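Local coordinates for protein glycosyltransferase (duf1792) (Streptococcus sanguinis, PDB 5V4A) that probably transfers sugar from a UDP-linked donor, serving as the C-terminal GT-D-type glycosyltransferase domain of a longer protein linked to serine-rich repeat adhesin export, at residues K238-L241 with H245-E248. Numbering follows the deposited sequence.
Sequences KVKL and HTAE. With UDP (uridine-5'-diphosphate), chain C.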
# COMPACT_ATOMS: atom_id res chain seq x y z
N LYS A 238 24.31 -2.39 5.46
CA LYS A 238 24.27 -1.21 4.57
C LYS A 238 25.40 -1.29 3.55
O LYS A 238 26.37 -0.53 3.58
CB LYS A 238 24.34 0.08 5.38
CG LYS A 238 23.11 0.36 6.24
CD LYS A 238 23.34 1.59 7.10
CE LYS A 238 22.15 1.92 7.98
NZ LYS A 238 21.56 0.71 8.62
N VAL A 239 25.26 -2.25 2.64
CA VAL A 239 26.29 -2.51 1.63
C VAL A 239 26.40 -1.33 0.67
O VAL A 239 25.38 -0.83 0.17
CB VAL A 239 25.96 -3.80 0.87
CG1 VAL A 239 27.01 -4.05 -0.19
CG2 VAL A 239 25.86 -4.97 1.84
N LYS A 240 27.63 -0.90 0.38
CA LYS A 240 27.81 0.28 -0.45
C LYS A 240 27.63 -0.05 -1.93
O LYS A 240 28.13 -1.07 -2.43
CB LYS A 240 29.19 0.91 -0.23
CG LYS A 240 29.37 2.23 -0.98
CD LYS A 240 30.75 2.82 -0.77
CE LYS A 240 30.89 4.10 -1.54
NZ LYS A 240 30.53 3.91 -2.98
N LEU A 241 26.90 0.82 -2.63
CA LEU A 241 26.73 0.69 -4.08
C LEU A 241 27.81 1.49 -4.79
O LEU A 241 28.28 2.53 -4.31
CB LEU A 241 25.34 1.19 -4.50
CG LEU A 241 24.16 0.59 -3.75
CD1 LEU A 241 22.84 1.30 -4.10
CD2 LEU A 241 24.05 -0.90 -4.03
N HIS A 245 25.01 7.24 -5.25
CA HIS A 245 25.06 7.51 -3.82
C HIS A 245 24.45 6.37 -3.03
O HIS A 245 23.42 5.80 -3.41
CB HIS A 245 24.28 8.81 -3.55
CG HIS A 245 24.16 9.16 -2.10
ND1 HIS A 245 25.20 9.70 -1.38
CD2 HIS A 245 23.12 9.04 -1.24
CE1 HIS A 245 24.81 9.89 -0.13
NE2 HIS A 245 23.56 9.50 -0.02
N THR A 246 25.05 6.09 -1.87
CA THR A 246 24.51 5.14 -0.90
C THR A 246 24.33 5.83 0.44
O THR A 246 25.25 6.47 0.94
CB THR A 246 25.41 3.91 -0.73
OG1 THR A 246 25.68 3.33 -2.01
CG2 THR A 246 24.76 2.88 0.18
N ALA A 247 23.14 5.67 1.02
CA ALA A 247 22.86 6.22 2.35
C ALA A 247 23.91 5.77 3.36
O ALA A 247 24.31 4.60 3.40
CB ALA A 247 21.49 5.75 2.81
N GLU A 248 24.33 6.71 4.21
CA GLU A 248 25.33 6.50 5.26
C GLU A 248 26.70 6.14 4.68
O GLU A 248 27.55 5.57 5.38
CB GLU A 248 24.87 5.45 6.28
CG GLU A 248 23.83 5.98 7.29
CD GLU A 248 22.39 5.95 6.76
OE1 GLU A 248 21.84 4.83 6.65
OE2 GLU A 248 21.80 7.02 6.47
N1 UDP C . 21.66 15.24 -0.89
C2 UDP C . 21.92 15.99 -2.02
N3 UDP C . 22.48 17.21 -1.79
C4 UDP C . 22.81 17.76 -0.57
C5 UDP C . 22.51 16.93 0.56
C6 UDP C . 21.94 15.73 0.36
O2 UDP C . 21.66 15.59 -3.15
O4 UDP C . 23.31 18.90 -0.52
C1' UDP C . 20.98 13.93 -1.08
C2' UDP C . 21.81 12.67 -0.89
O2' UDP C . 22.63 12.41 -2.03
C3' UDP C . 20.68 11.63 -0.70
C4' UDP C . 19.55 12.45 -0.03
O4' UDP C . 19.96 13.83 -0.11
O3' UDP C . 20.17 11.13 -1.93
C5' UDP C . 19.24 12.08 1.40
O5' UDP C . 18.30 12.99 2.02
PA UDP C . 17.94 12.87 3.56
O1A UDP C . 19.15 13.22 4.42
O2A UDP C . 16.70 13.66 3.77
O3A UDP C . 17.66 11.28 3.78
PB UDP C . 16.97 10.43 4.94
O1B UDP C . 16.50 11.51 5.92
O2B UDP C . 18.15 9.63 5.53
O3B UDP C . 15.84 9.59 4.42
O HOH W 1 27.84 4.98 -2.92
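In the long loop that follows helix 224-233 and borders the UDP site of this GT-D domain, Thr246 and Leu241 join two neighbouring pieces of the loop. The backbone N of Leu241 donates to Thr246 OG1 over 2.9 Å, with an N-H...O angle of 155°. Threonine suits a buried place beside a backbone: its hydroxyl, anti to the carbonyl carbon (chi1 -53°), accepts this N-H, and a water bridges Thr246 OG1 and Leu241 O, while Thr246 CG2 lies 3.8 Å from Val239 O. Leu241 meets it at about a right angle, CB 3.3 Å from Thr246 OG1, and its side chain also rests on helix 224-233. Lys240 reaches past in an extended chain bent only at its end, bringing NZ 3.0 Å from Leu241 O; NZ also bonds Asp254 O, so it links the Leu241 carbonyl to the loop further on.

At the other end, the tip of the Lys238 chain meets the Glu248 carboxylate, Lys238 CE 3.2 Å from Glu248 OE1. Their charges face different partners: NZ forms a salt bridge with Asp120, and OE1 one with Arg116, a UDP-binding residue, so Glu248 acts from the second shell and probably helps orient that guanidinium.

Just before Thr246, the CB of His245 points away from 238-241, and its ring lies against the UDP ribose. UDP O2' sits 3.4 Å above the centre of one ring face, while ND1 and NE2 are hydrogen-bonded to Asp252 and His223, fixing the ring's rotation. Pinned by a backbone N-H to a threonine hydroxyl, the loop contributes His245 to the ribose side of the nucleotide pocket of this GT-D glycosyltransferase.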